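Halocarboxylic acid dehalogenase DehI (Pseudomonas putida, PDB 3BJX) probably hydrolyses the carbon-halogen bond of alpha-halocarboxylic acids, as a group I haloacid dehalogenase with an all-helical fold. Local coordinates at residues H196-L208 with M279-I291. Sequence-based numbering, arbitrary orientation.
With SO4 (sulfate ion), chain E; SO4 (sulfate ion), chain K.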
ATOM      1  N   HIS A 196     -12.961   4.820  -1.092  1.00 18.41           N
ATOM      2  CA  HIS A 196     -11.683   4.771  -1.790  1.00 18.36           C
ATOM      3  C   HIS A 196     -10.881   3.530  -1.378  1.00 19.47           C
ATOM      4  O   HIS A 196      -9.751   3.326  -1.832  1.00 18.44           O
ATOM      5  CB  HIS A 196     -10.879   6.020  -1.429  1.00 17.20           C
ATOM      6  CG  HIS A 196     -11.431   7.291  -2.000  1.00 17.32           C
ATOM      7  ND1 HIS A 196     -12.518   7.945  -1.459  1.00 15.44           N
ATOM      8  CD2 HIS A 196     -11.011   8.056  -3.037  1.00 16.26           C
ATOM      9  CE1 HIS A 196     -12.766   9.037  -2.159  1.00 14.48           C
ATOM     10  NE2 HIS A 196     -11.862   9.133  -3.118  1.00 14.38           N
ATOM     11  N   TYR A 197     -11.487   2.712  -0.512  1.00 21.40           N
ATOM     12  CA  TYR A 197     -10.805   1.633   0.215  1.00 21.36           C
ATOM     13  C   TYR A 197      -9.536   2.125   0.880  1.00 20.28           C
ATOM     14  O   TYR A 197      -8.443   1.567   0.677  1.00 23.24           O
ATOM     15  CB  TYR A 197     -10.599   0.384  -0.672  1.00 23.07           C
ATOM     16  CG  TYR A 197     -11.925  -0.222  -1.059  1.00 23.48           C
ATOM     17  CD1 TYR A 197     -12.628  -1.021  -0.163  1.00 22.52           C
ATOM     18  CD2 TYR A 197     -12.502   0.046  -2.300  1.00 24.15           C
ATOM     19  CE1 TYR A 197     -13.862  -1.551  -0.485  1.00 22.76           C
ATOM     20  CE2 TYR A 197     -13.741  -0.494  -2.645  1.00 24.24           C
ATOM     21  CZ  TYR A 197     -14.417  -1.291  -1.727  1.00 23.94           C
ATOM     22  OH  TYR A 197     -15.648  -1.830  -2.061  1.00 23.52           O
ATOM     23  N   HIS A 198      -9.701   3.181   1.670  1.00 17.30           N
ATOM     24  CA  HIS A 198      -8.612   3.832   2.402  1.00 15.63           C
ATOM     25  C   HIS A 198      -8.673   3.480   3.896  1.00 15.54           C
ATOM     26  O   HIS A 198      -9.714   3.081   4.401  1.00 16.71           O
ATOM     27  CB  HIS A 198      -8.748   5.349   2.267  1.00 13.55           C
ATOM     28  CG  HIS A 198      -8.239   5.910   0.969  1.00 12.68           C
ATOM     29  ND1 HIS A 198      -8.537   7.190   0.549  1.00 11.35           N
ATOM     30  CD2 HIS A 198      -7.456   5.371   0.004  1.00 10.98           C
ATOM     31  CE1 HIS A 198      -7.937   7.419  -0.610  1.00 11.01           C
ATOM     32  NE2 HIS A 198      -7.269   6.334  -0.957  1.00  9.48           N
ATOM     33  N   HIS A 199      -7.555   3.641   4.598  1.00 15.50           N
ATOM     34  CA  HIS A 199      -7.438   3.311   6.031  1.00 15.09           C
ATOM     35  C   HIS A 199      -8.084   4.400   6.900  1.00 16.71           C
ATOM     36  O   HIS A 199      -8.388   4.178   8.078  1.00 16.73           O
ATOM     37  CB  HIS A 199      -5.967   3.175   6.410  1.00 13.20           C
ATOM     38  CG  HIS A 199      -5.162   4.389   6.061  1.00 13.78           C
ATOM     39  ND1 HIS A 199      -4.880   4.741   4.758  1.00 13.17           N
ATOM     40  CD2 HIS A 199      -4.607   5.349   6.839  1.00 13.16           C
ATOM     41  CE1 HIS A 199      -4.184   5.861   4.749  1.00 13.81           C
ATOM     42  NE2 HIS A 199      -4.001   6.249   5.998  1.00 12.73           N
ATOM     43  N   GLY A 200      -8.257   5.581   6.317  1.00 16.25           N
ATOM     44  CA  GLY A 200      -8.826   6.715   7.011  1.00 14.52           C
ATOM     45  C   GLY A 200      -9.150   7.861   6.051  1.00 15.50           C
ATOM     46  O   GLY A 200      -8.862   7.793   4.835  1.00 14.48           O
ATOM     47  N   PRO A 201      -9.798   8.914   6.583  1.00 13.01           N
ATOM     48  CA  PRO A 201     -10.129  10.084   5.791  1.00 13.36           C
ATOM     49  C   PRO A 201      -8.933  11.053   5.587  1.00 13.58           C
ATOM     50  O   PRO A 201      -8.208  11.351   6.526  1.00 11.66           O
ATOM     51  CB  PRO A 201     -11.228  10.740   6.615  1.00 12.28           C
ATOM     52  CG  PRO A 201     -10.940  10.346   7.996  1.00 12.11           C
ATOM     53  CD  PRO A 201     -10.286   9.017   7.966  1.00 11.60           C
ATOM     54  N   ALA A 202      -8.753  11.543   4.361  1.00 14.82           N
ATOM     55  CA  ALA A 202      -7.672  12.489   4.037  1.00 13.84           C
ATOM     56  C   ALA A 202      -7.979  13.820   4.680  1.00 13.92           C
ATOM     57  O   ALA A 202      -9.160  14.122   4.919  1.00 13.30           O
ATOM     58  CB  ALA A 202      -7.585  12.669   2.544  1.00 13.22           C
ATOM     59  N   SER A 203      -6.937  14.620   4.936  1.00 13.20           N
ATOM     60  CA  SER A 203      -7.120  15.977   5.475  1.00 14.41           C
ATOM     61  C   SER A 203      -8.135  16.731   4.648  1.00 15.14           C
ATOM     62  O   SER A 203      -8.855  17.594   5.168  1.00 15.63           O
ATOM     63  CB  SER A 203      -5.814  16.780   5.473  1.00 15.23           C
ATOM     64  OG  SER A 203      -4.800  16.130   6.206  1.00 16.62           O
ATOM     65  N   ASP A 204      -8.190  16.380   3.358  1.00 15.53           N
ATOM     66  CA  ASP A 204      -9.082  17.019   2.378  1.00 15.79           C
ATOM     67  C   ASP A 204     -10.512  16.919   2.811  1.00 15.05           C
ATOM     68  O   ASP A 204     -11.271  17.885   2.688  1.00 15.32           O
ATOM     69  CB  ASP A 204      -8.976  16.324   1.014  1.00 16.94           C
ATOM     70  CG  ASP A 204      -7.599  16.385   0.435  1.00 17.24           C
ATOM     71  OD1 ASP A 204      -6.645  15.831   1.055  1.00 19.37           O
ATOM     72  OD2 ASP A 204      -7.476  16.968  -0.655  1.00 16.54           O
ATOM     73  N   PHE A 205     -10.866  15.715   3.269  1.00 15.38           N
ATOM     74  CA  PHE A 205     -12.210  15.373   3.740  1.00 14.81           C
ATOM     75  C   PHE A 205     -12.487  15.926   5.141  1.00 14.62           C
ATOM     76  O   PHE A 205     -13.600  16.351   5.423  1.00 14.15           O
ATOM     77  CB  PHE A 205     -12.453  13.862   3.635  1.00 13.46           C
ATOM     78  CG  PHE A 205     -12.333  13.336   2.225  1.00 15.46           C
ATOM     79  CD1 PHE A 205     -12.910  14.032   1.145  1.00 13.66           C
ATOM     80  CD2 PHE A 205     -11.642  12.154   1.959  1.00 15.61           C
ATOM     81  CE1 PHE A 205     -12.783  13.565  -0.156  1.00 13.21           C
ATOM     82  CE2 PHE A 205     -11.509  11.686   0.656  1.00 14.08           C
ATOM     83  CZ  PHE A 205     -12.086  12.381  -0.402  1.00 13.76           C
ATOM     84  N   GLN A 206     -11.477  15.952   6.008  1.00 15.42           N
ATOM     85  CA  GLN A 206     -11.581  16.704   7.280  1.00 14.44           C
ATOM     86  C   GLN A 206     -11.947  18.189   7.105  1.00 15.02           C
ATOM     87  O   GLN A 206     -12.638  18.792   7.936  1.00 14.93           O
ATOM     88  CB  GLN A 206     -10.277  16.592   8.065  1.00 15.06           C
ATOM     89  CG  GLN A 206      -9.999  15.188   8.577  1.00 15.41           C
ATOM     90  CD  GLN A 206      -8.686  15.110   9.340  1.00 16.44           C
ATOM     91  OE1 GLN A 206      -7.689  14.586   8.838  1.00 15.84           O
ATOM     92  NE2 GLN A 206      -8.674  15.649  10.548  1.00 16.50           N
ATOM     93  N   ALA A 207     -11.483  18.774   6.013  1.00 15.35           N
ATOM     94  CA  ALA A 207     -11.612  20.186   5.800  1.00 14.00           C
ATOM     95  C   ALA A 207     -12.963  20.535   5.216  1.00 15.37           C
ATOM     96  O   ALA A 207     -13.505  21.605   5.480  1.00 15.80           O
ATOM     97  CB  ALA A 207     -10.506  20.646   4.890  1.00 14.40           C
ATOM     98  N   LEU A 208     -13.494  19.642   4.386  1.00 17.01           N
ATOM     99  CA  LEU A 208     -14.778  19.857   3.720  1.00 14.34           C
ATOM    100  C   LEU A 208     -15.883  19.511   4.703  1.00 15.15           C
ATOM    101  O   LEU A 208     -16.975  20.082   4.636  1.00 14.97           O
ATOM    102  CB  LEU A 208     -14.875  19.017   2.445  1.00 12.76           C
ATOM    103  CG  LEU A 208     -13.955  19.433   1.275  1.00 13.08           C
ATOM    104  CD1 LEU A 208     -13.665  18.250   0.350  1.00 11.43           C
ATOM    105  CD2 LEU A 208     -14.485  20.629   0.463  1.00 10.18           C
HETATM  106  N   MSE A 279       1.810   2.623   1.332  1.00 19.00           N
HETATM  107  CA  MSE A 279       0.411   3.018   1.400  1.00 22.83           C
HETATM  108  C   MSE A 279       0.120   4.487   1.058  1.00 18.04           C
HETATM  109  O   MSE A 279      -0.873   4.788   0.404  1.00 17.39           O
HETATM  110  CB  MSE A 279      -0.110   2.721   2.801  1.00 24.84           C
HETATM  111  CG  MSE A 279      -1.580   2.949   2.952  1.00 28.32           C
HETATM  112 SE   MSE A 279      -2.199   2.188   4.610  1.00 34.32          SE
HETATM  113  CE  MSE A 279      -1.337   3.428   5.904  1.00 30.70           C
ATOM    114  N   TYR A 280       0.954   5.401   1.543  1.00 17.48           N
ATOM    115  CA  TYR A 280       0.697   6.821   1.306  1.00 16.54           C
ATOM    116  C   TYR A 280       1.026   7.301  -0.119  1.00 14.96           C
ATOM    117  O   TYR A 280       0.430   8.255  -0.577  1.00 14.25           O
ATOM    118  CB  TYR A 280       1.274   7.742   2.407  1.00 16.75           C
ATOM    119  CG  TYR A 280       0.337   7.908   3.586  1.00 16.26           C
ATOM    120  CD1 TYR A 280      -0.821   8.696   3.489  1.00 15.61           C
ATOM    121  CD2 TYR A 280       0.595   7.261   4.796  1.00 16.09           C
ATOM    122  CE1 TYR A 280      -1.693   8.822   4.573  1.00 15.43           C
ATOM    123  CE2 TYR A 280      -0.262   7.392   5.882  1.00 15.69           C
ATOM    124  CZ  TYR A 280      -1.396   8.163   5.763  1.00 16.50           C
ATOM    125  OH  TYR A 280      -2.221   8.283   6.860  1.00 17.60           O
ATOM    126  N   GLN A 281       1.931   6.627  -0.831  1.00 14.11           N
ATOM    127  CA  GLN A 281       2.070   6.866  -2.288  1.00 11.88           C
ATOM    128  C   GLN A 281       0.716   6.753  -2.997  1.00 12.43           C
ATOM    129  O   GLN A 281       0.331   7.638  -3.757  1.00 13.01           O
ATOM    130  CB  GLN A 281       3.066   5.898  -2.927  1.00  9.91           C
ATOM    131  CG  GLN A 281       4.474   5.957  -2.376  1.00  7.97           C
ATOM    132  CD  GLN A 281       5.411   5.027  -3.093  1.00  7.80           C
ATOM    133  OE1 GLN A 281       5.723   3.928  -2.616  1.00 10.05           O
ATOM    134  NE2 GLN A 281       5.880   5.452  -4.235  1.00  6.22           N
ATOM    135  N   ARG A 282      -0.009   5.668  -2.716  1.00 12.80           N
ATOM    136  CA  ARG A 282      -1.285   5.379  -3.377  1.00 13.24           C
ATOM    137  C   ARG A 282      -2.409   6.243  -2.827  1.00 13.37           C
ATOM    138  O   ARG A 282      -3.311   6.634  -3.571  1.00 14.58           O
ATOM    139  CB  ARG A 282      -1.659   3.895  -3.225  1.00 12.20           C
ATOM    140  CG  ARG A 282      -0.925   2.947  -4.123  1.00 10.67           C
ATOM    141  CD  ARG A 282       0.475   2.628  -3.632  1.00 11.02           C
ATOM    142  NE  ARG A 282       1.154   1.734  -4.561  1.00  9.69           N
ATOM    143  CZ  ARG A 282       2.456   1.493  -4.556  1.00  9.44           C
ATOM    144  NH1 ARG A 282       3.236   2.032  -3.622  1.00  8.37           N
ATOM    145  NH2 ARG A 282       2.971   0.670  -5.467  1.00  8.71           N
ATOM    146  N   PHE A 283      -2.343   6.540  -1.532  1.00 13.62           N
ATOM    147  CA  PHE A 283      -3.368   7.319  -0.848  1.00 13.15           C
ATOM    148  C   PHE A 283      -3.402   8.730  -1.396  1.00 12.86           C
ATOM    149  O   PHE A 283      -4.478   9.220  -1.804  1.00 10.54           O
ATOM    150  CB  PHE A 283      -3.144   7.291   0.673  1.00 12.85           C
ATOM    151  CG  PHE A 283      -4.159   8.097   1.472  1.00 12.55           C
ATOM    152  CD1 PHE A 283      -5.209   7.464   2.120  1.00 12.42           C
ATOM    153  CD2 PHE A 283      -4.051   9.479   1.582  1.00 13.45           C
ATOM    154  CE1 PHE A 283      -6.140   8.178   2.855  1.00 11.64           C
ATOM    155  CE2 PHE A 283      -4.980  10.216   2.321  1.00 12.58           C
ATOM    156  CZ  PHE A 283      -6.026   9.559   2.951  1.00 12.14           C
ATOM    157  N   ILE A 284      -2.221   9.368  -1.420  1.00 14.45           N
ATOM    158  CA  ILE A 284      -2.053  10.727  -1.949  1.00 12.95           C
ATOM    159  C   ILE A 284      -2.414  10.783  -3.425  1.00 13.38           C
ATOM    160  O   ILE A 284      -3.165  11.672  -3.840  1.00 14.42           O
ATOM    161  CB  ILE A 284      -0.617  11.267  -1.823  1.00 13.81           C
ATOM    162  CG1 ILE A 284      -0.024  11.030  -0.431  1.00 14.10           C
ATOM    163  CG2 ILE A 284      -0.584  12.768  -2.238  1.00 13.96           C
ATOM    164  CD1 ILE A 284      -0.462  11.968   0.611  1.00 15.22           C
ATOM    165  N   ALA A 285      -1.860   9.875  -4.230  1.00 13.31           N
ATOM    166  CA  ALA A 285      -2.300   9.752  -5.640  1.00 13.24           C
ATOM    167  C   ALA A 285      -3.832   9.725  -5.732  1.00 14.60           C
ATOM    168  O   ALA A 285      -4.415  10.531  -6.465  1.00 18.35           O
ATOM    169  CB  ALA A 285      -1.690   8.545  -6.337  1.00  8.98           C
ATOM    170  N   ASP A 286      -4.488   8.836  -4.980  1.00 14.23           N
ATOM    171  CA  ASP A 286      -5.954   8.715  -5.049  1.00 14.54           C
ATOM    172  C   ASP A 286      -6.609  10.035  -4.703  1.00 15.78           C
ATOM    173  O   ASP A 286      -7.552  10.458  -5.395  1.00 16.64           O
ATOM    174  CB  ASP A 286      -6.498   7.675  -4.062  1.00 14.13           C
ATOM    175  CG  ASP A 286      -6.046   6.257  -4.366  1.00 14.92           C
ATOM    176  OD1 ASP A 286      -5.578   5.956  -5.478  1.00 13.76           O
ATOM    177  OD2 ASP A 286      -6.176   5.422  -3.458  1.00 16.77           O
ATOM    178  N   ILE A 287      -6.143  10.653  -3.607  1.00 15.51           N
ATOM    179  CA  ILE A 287      -6.739  11.889  -3.116  1.00 15.47           C
ATOM    180  C   ILE A 287      -6.450  13.029  -4.070  1.00 15.48           C
ATOM    181  O   ILE A 287      -7.339  13.848  -4.326  1.00 17.13           O
ATOM    182  CB  ILE A 287      -6.329  12.265  -1.647  1.00 15.84           C
ATOM    183  CG1 ILE A 287      -6.726  11.170  -0.638  1.00 15.24           C
ATOM    184  CG2 ILE A 287      -6.977  13.578  -1.234  1.00 14.38           C
ATOM    185  CD1 ILE A 287      -8.226  10.869  -0.545  1.00 13.99           C
ATOM    186  N   THR A 288      -5.226  13.085  -4.600  1.00 15.69           N
ATOM    187  CA  THR A 288      -4.890  14.062  -5.630  1.00 14.61           C
ATOM    188  C   THR A 288      -5.940  14.034  -6.762  1.00 16.09           C
ATOM    189  O   THR A 288      -6.441  15.085  -7.192  1.00 17.18           O
ATOM    190  CB  THR A 288      -3.428  13.902  -6.211  1.00 13.99           C
ATOM    191  OG1 THR A 288      -2.446  14.189  -5.204  1.00 12.48           O
ATOM    192  CG2 THR A 288      -3.205  14.899  -7.353  1.00 12.07           C
ATOM    193  N   ILE A 289      -6.280  12.838  -7.233  1.00 15.38           N
ATOM    194  CA  ILE A 289      -7.298  12.683  -8.278  1.00 14.33           C
ATOM    195  C   ILE A 289      -8.716  13.074  -7.856  1.00 14.39           C
ATOM    196  O   ILE A 289      -9.426  13.727  -8.622  1.00 15.28           O
ATOM    197  CB  ILE A 289      -7.324  11.216  -8.834  1.00 12.50           C
ATOM    198  CG1 ILE A 289      -5.988  10.865  -9.496  1.00 13.03           C
ATOM    199  CG2 ILE A 289      -8.463  11.020  -9.816  1.00 12.52           C
ATOM    200  CD1 ILE A 289      -5.762   9.364  -9.575  1.00  8.59           C
ATOM    201  N   SER A 290      -9.151  12.626  -6.670  1.00 13.45           N
ATOM    202  CA  SER A 290     -10.543  12.782  -6.245  1.00 10.89           C
ATOM    203  C   SER A 290     -10.933  14.260  -6.117  1.00 12.15           C
ATOM    204  O   SER A 290     -12.056  14.666  -6.486  1.00 11.72           O
ATOM    205  CB  SER A 290     -10.769  12.091  -4.890  1.00 10.28           C
ATOM    206  OG  SER A 290     -10.742  10.677  -4.982  1.00  8.96           O
ATOM    207  N   ILE A 291     -10.004  15.043  -5.559  1.00 13.68           N
ATOM    208  CA  ILE A 291     -10.220  16.462  -5.235  1.00 14.15           C
ATOM    209  C   ILE A 291     -10.107  17.330  -6.475  1.00 14.86           C
ATOM    210  O   ILE A 291     -10.875  18.275  -6.640  1.00 16.13           O
ATOM    211  CB  ILE A 291      -9.274  16.952  -4.071  1.00 13.97           C
ATOM    212  CG1 ILE A 291      -9.516  16.115  -2.801  1.00 12.48           C
ATOM    213  CG2 ILE A 291      -9.424  18.442  -3.797  1.00 12.27           C
ATOM    214  CD1 ILE A 291     -10.884  16.215  -2.200  1.00 15.37           C
TER
HETATM  215  S   SO4 E 297      -3.554  14.643   3.161  1.00 25.72           S
HETATM  216  O1  SO4 E 297      -3.999  15.719   2.255  1.00 24.70           O
HETATM  217  O2  SO4 E 297      -2.269  14.111   2.706  1.00 25.61           O
HETATM  218  O3  SO4 E 297      -3.399  15.194   4.499  1.00 26.55           O
HETATM  219  O4  SO4 E 297      -4.515  13.540   3.216  1.00 24.36           O
HETATM  220  S   SO4 K 299     -16.580  -4.783  -1.623  1.00 83.71           S
HETATM  221  O1  SO4 K 299     -17.576  -3.723  -1.441  1.00 83.43           O
HETATM  222  O2  SO4 K 299     -16.191  -4.886  -3.029  1.00 83.62           O
HETATM  223  O3  SO4 K 299     -15.401  -4.460  -0.826  1.00 83.76           O
HETATM  224  O4  SO4 K 299     -17.127  -6.063  -1.183  1.00 83.52           O
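His196, His198 and His199 each hydrogen-bond a different turn of the 279-291 segment of helix 267-299, and around the last two gathers an aromatic cluster with Tyr280 and Phe283, buried in the all-helical DehI fold. The linker from the Schellman motif at Tyr197 to the N-cap Ala202 of helix 203-208 thus lies along the longer helix. Three hydrogen bonds carry the polar part. His198 NE2 donates to the anti lone pair of Asp286 OD2 (2.9 Å), ring and carboxylate nearly coplanar, 13° apart. Asp286 OD2 also forms a salt bridge with Arg228, and OD1 a hydrogen bond with Ser236, so both buried oxygens have polar partners. His199 NE2 gives a straighter bond to Tyr280 OH (2.8 Å, 166°), and His196 NE2 meets Ser290 OG edge-on at 2.7 Å. Among the rings, Phe283 CD1 sits over the centre of one His198 face and His196 CB over the other, pinning the imidazole. Replacing His198 by an alanine is likely to open a gap between Phe283 and His196 CB and to deprive Asp286 OD2 of this N-H donor. His199 CG lies between the backbone N and the carbonyl carbon (chi1 55°), which turns the ring edge to the Tyr280 face, while CE of selenomethionine Met279 stands over one face of the His199 ring, 3.8 Å from its centroid. In the apolar part, Ala202 CB touches both Phe283 CZ and Ile287 CG1, and Phe205 reaches the CD1 methyls of Ile287 and Ile291. Asp204, whose OD2 is hydrogen-bonded to Asn129, lays its carboxylate against Ile287 CG2 and Ile291 CG1. A sulfate, probably from the crystallisation liquor, accepts from Ser203 N at the helix start, its O4 at the Phe283 ring edge, 3.5 Å from CE2.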